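Long-range contact in ankyrin repeat-containing protein YAR1 (Saccharomyces cerevisiae, PDB 4BSZ), which is an ankyrin-repeat protein required for a normal rate of cell proliferation, with unfolded-protein binding activity: residues D52-H57 against K85-E90. Numbering follows the deposited sequence.
Sequences DSTALH and KAFVNE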
ATOM      1  N   ASP B  52     -23.975 -28.367 -36.215  1.00 63.80           N
ATOM      2  CA  ASP B  52     -25.235 -28.707 -35.525  1.00 62.56           C
ATOM      3  C   ASP B  52     -25.982 -27.447 -35.061  1.00 59.19           C
ATOM      4  O   ASP B  52     -26.978 -27.529 -34.331  1.00 58.16           O
ATOM      5  CB  ASP B  52     -25.036 -29.713 -34.374  1.00 96.54           C
ATOM      6  CG  ASP B  52     -26.003 -30.881 -34.441  1.00 98.30           C
ATOM      7  OD1 ASP B  52     -26.353 -31.296 -35.566  1.00 99.56           O
ATOM      8  OD2 ASP B  52     -26.411 -31.385 -33.370  1.00 98.71           O
ATOM      9  N   SER B  53     -25.499 -26.290 -35.515  1.00 63.45           N
ATOM     10  CA  SER B  53     -26.096 -24.992 -35.193  1.00 60.87           C
ATOM     11  C   SER B  53     -27.437 -24.798 -35.876  1.00 59.94           C
ATOM     12  O   SER B  53     -27.596 -25.122 -37.050  1.00 60.91           O
ATOM     13  CB  SER B  53     -25.167 -23.857 -35.621  1.00 55.14           C
ATOM     14  OG  SER B  53     -23.868 -24.034 -35.088  1.00 56.41           O
ATOM     15  N   THR B  54     -28.398 -24.246 -35.143  1.00 52.89           N
ATOM     16  CA  THR B  54     -29.738 -24.015 -35.680  1.00 52.31           C
ATOM     17  C   THR B  54     -29.848 -22.696 -36.445  1.00 51.39           C
ATOM     18  O   THR B  54     -28.887 -21.927 -36.527  1.00 51.23           O
ATOM     19  CB  THR B  54     -30.790 -24.014 -34.566  1.00 61.26           C
ATOM     20  OG1 THR B  54     -30.685 -22.799 -33.805  1.00 59.95           O
ATOM     21  CG2 THR B  54     -30.590 -25.223 -33.652  1.00 62.44           C
ATOM     22  N   ALA B  55     -31.029 -22.444 -37.005  1.00 65.90           N
ATOM     23  CA  ALA B  55     -31.289 -21.198 -37.723  1.00 65.44           C
ATOM     24  C   ALA B  55     -31.321 -20.028 -36.748  1.00 64.53           C
ATOM     25  O   ALA B  55     -30.980 -18.902 -37.101  1.00 64.52           O
ATOM     26  CB  ALA B  55     -32.601 -21.288 -38.488  1.00 58.22           C
ATOM     27  N   LEU B  56     -31.753 -20.305 -35.523  1.00 52.64           N
ATOM     28  CA  LEU B  56     -31.716 -19.311 -34.468  1.00 52.11           C
ATOM     29  C   LEU B  56     -30.278 -18.813 -34.278  1.00 52.01           C
ATOM     30  O   LEU B  56     -30.049 -17.614 -34.183  1.00 52.06           O
ATOM     31  CB  LEU B  56     -32.261 -19.893 -33.163  1.00 48.82           C
ATOM     32  CG  LEU B  56     -32.521 -18.887 -32.041  1.00 48.66           C
ATOM     33  CD1 LEU B  56     -33.516 -17.817 -32.499  1.00 49.13           C
ATOM     34  CD2 LEU B  56     -33.021 -19.602 -30.799  1.00 48.95           C
ATOM     35  N   HIS B  57     -29.319 -19.737 -34.237  1.00 55.72           N
ATOM     36  CA  HIS B  57     -27.905 -19.384 -34.174  1.00 56.12           C
ATOM     37  C   HIS B  57     -27.521 -18.356 -35.235  1.00 56.65           C
ATOM     38  O   HIS B  57     -26.985 -17.295 -34.926  1.00 56.87           O
ATOM     39  CB  HIS B  57     -27.032 -20.622 -34.364  1.00 53.49           C
ATOM     40  CG  HIS B  57     -26.836 -21.431 -33.121  1.00 53.56           C
ATOM     41  ND1 HIS B  57     -27.617 -22.525 -32.812  1.00 53.82           N
ATOM     42  CD2 HIS B  57     -25.929 -21.320 -32.119  1.00 53.75           C
ATOM     43  CE1 HIS B  57     -27.202 -23.049 -31.671  1.00 54.19           C
ATOM     44  NE2 HIS B  57     -26.181 -22.334 -31.231  1.00 54.06           N
ATOM     45  N   LYS B  85     -38.534 -24.575 -25.334  1.00 82.06           N
ATOM     46  CA  LYS B  85     -37.449 -24.348 -24.391  1.00 80.94           C
ATOM     47  C   LYS B  85     -36.186 -25.063 -24.873  1.00 79.84           C
ATOM     48  O   LYS B  85     -35.090 -24.500 -24.845  1.00 77.78           O
ATOM     49  CB  LYS B  85     -37.851 -24.821 -22.987  1.00 80.12           C
ATOM     50  CG  LYS B  85     -36.943 -24.350 -21.857  1.00 79.23           C
ATOM     51  CD  LYS B  85     -37.423 -24.898 -20.519  1.00 82.12           C
ATOM     52  CE  LYS B  85     -36.350 -24.794 -19.443  1.00 81.63           C
ATOM     53  NZ  LYS B  85     -36.789 -25.411 -18.155  1.00 84.80           N
ATOM     54  N   ALA B  86     -36.348 -26.299 -25.335  1.00 84.75           N
ATOM     55  CA  ALA B  86     -35.215 -27.096 -25.798  1.00 84.31           C
ATOM     56  C   ALA B  86     -34.601 -26.518 -27.064  1.00 81.90           C
ATOM     57  O   ALA B  86     -33.440 -26.786 -27.381  1.00 81.02           O
ATOM     58  CB  ALA B  86     -35.627 -28.545 -26.019  1.00 70.80           C
ATOM     59  N   PHE B  87     -35.381 -25.721 -27.788  1.00 65.82           N
ATOM     60  CA  PHE B  87     -34.891 -25.112 -29.018  1.00 63.88           C
ATOM     61  C   PHE B  87     -34.089 -23.831 -28.775  1.00 61.64           C
ATOM     62  O   PHE B  87     -33.008 -23.650 -29.339  1.00 60.26           O
ATOM     63  CB  PHE B  87     -36.039 -24.823 -29.981  1.00 63.46           C
ATOM     64  CG  PHE B  87     -35.604 -24.120 -31.241  1.00 61.77           C
ATOM     65  CD1 PHE B  87     -34.880 -24.797 -32.217  1.00 61.56           C
ATOM     66  CD2 PHE B  87     -35.912 -22.778 -31.454  1.00 60.73           C
ATOM     67  CE1 PHE B  87     -34.474 -24.151 -33.379  1.00 60.33           C
ATOM     68  CE2 PHE B  87     -35.509 -22.130 -32.618  1.00 59.55           C
ATOM     69  CZ  PHE B  87     -34.790 -22.818 -33.575  1.00 59.35           C
ATOM     70  N   VAL B  88     -34.632 -22.939 -27.952  1.00 75.35           N
ATOM     71  CA  VAL B  88     -33.969 -21.679 -27.660  1.00 73.52           C
ATOM     72  C   VAL B  88     -32.595 -21.935 -27.045  1.00 72.74           C
ATOM     73  O   VAL B  88     -31.620 -21.234 -27.335  1.00 71.14           O
ATOM     74  CB  VAL B  88     -34.830 -20.772 -26.730  1.00 81.07           C
ATOM     75  CG1 VAL B  88     -36.226 -20.584 -27.312  1.00 82.32           C
ATOM     76  CG2 VAL B  88     -34.923 -21.340 -25.323  1.00 82.43           C
ATOM     77  N   ASN B  89     -32.521 -22.971 -26.221  1.00 59.49           N
ATOM     78  CA  ASN B  89     -31.308 -23.282 -25.495  1.00 59.28           C
ATOM     79  C   ASN B  89     -30.535 -24.401 -26.168  1.00 59.84           C
ATOM     80  O   ASN B  89     -29.688 -25.025 -25.542  1.00 60.57           O
ATOM     81  CB  ASN B  89     -31.641 -23.660 -24.048  1.00 79.95           C
ATOM     82  CG  ASN B  89     -32.265 -22.511 -23.274  1.00 79.56           C
ATOM     83  OD1 ASN B  89     -31.736 -21.396 -23.262  1.00 77.80           O
ATOM     84  ND2 ASN B  89     -33.398 -22.776 -22.629  1.00 81.47           N
ATOM     85  N   GLU B  90     -30.836 -24.664 -27.438  1.00 63.26           N
ATOM     86  CA  GLU B  90     -30.156 -25.725 -28.179  1.00 64.02           C
ATOM     87  C   GLU B  90     -28.693 -25.338 -28.399  1.00 62.73           C
ATOM     88  O   GLU B  90     -28.381 -24.177 -28.698  1.00 60.96           O
ATOM     89  CB  GLU B  90     -30.864 -26.003 -29.509  1.00111.51           C
ATOM     90  CG  GLU B  90     -30.725 -27.434 -30.017  1.00113.38           C
ATOM     91  CD  GLU B  90     -29.513 -27.639 -30.916  1.00112.89           C
ATOM     92  OE1 GLU B  90     -28.854 -26.641 -31.269  1.00111.08           O
ATOM     93  OE2 GLU B  90     -29.218 -28.800 -31.278  1.00114.58           O
TER
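Phe87 lays the far end of its ring against Thr54 and Leu56, and this meeting is the apolar half of a contact built around Thr54-Ala55-Leu56-His57, this protein's version of the ankyrin TPLH motif. With CG anti to the backbone N (chi1 177°), the ring leaves helix 81-88 and reaches across to the start of helix 55-61. Its CE1 lies 3.9 Å from CB of Thr54, while CZ comes equally near CB of Leu56. Leu56 adds a second touch, its CD2 branch resting 3.9 Å from CA of Val88, where the helix backbone itself is the surface met.

The polar half is organised within the motif. Thr54 is the N-cap of helix 55-61, and its backbone N donates to ND1 of His57 over 3.0 Å, from 34° out of the imidazole plane. OG1 of Thr54 also bonds ND1, at 3.2 Å, so two bonds to one ring nitrogen help fix the rotation of the imidazole. NE2, at the other end of the ring, is hydrogen-bonded to the carbonyl O of Asn96, tying this turn to the next repeat.

Glu90 meets this framework without a hydrogen bond to it. Its backbone O approaches CE1 of His57 obliquely, and its chain, bent at chi2 (-90°), turns the carboxylate toward the methyl CG2 of Thr54, with its plane nearly perpendicular to that of the His57 imidazole. OE2 stands 4.4 Å from OD2 of Asp52, a pairing of like charges that the salt bridge from OE2 to Lys47 probably eases.

Among the neighbouring helices, 65-78 closes the apolar side, with Val68 on Leu56, Ile71 and Val75 on Phe87, and Leu72 on Val88; helix 98-104 brings Trp101 edge-to-face with His57 and Ala98 against Leu56, while helix 12-24 packs on Ala55.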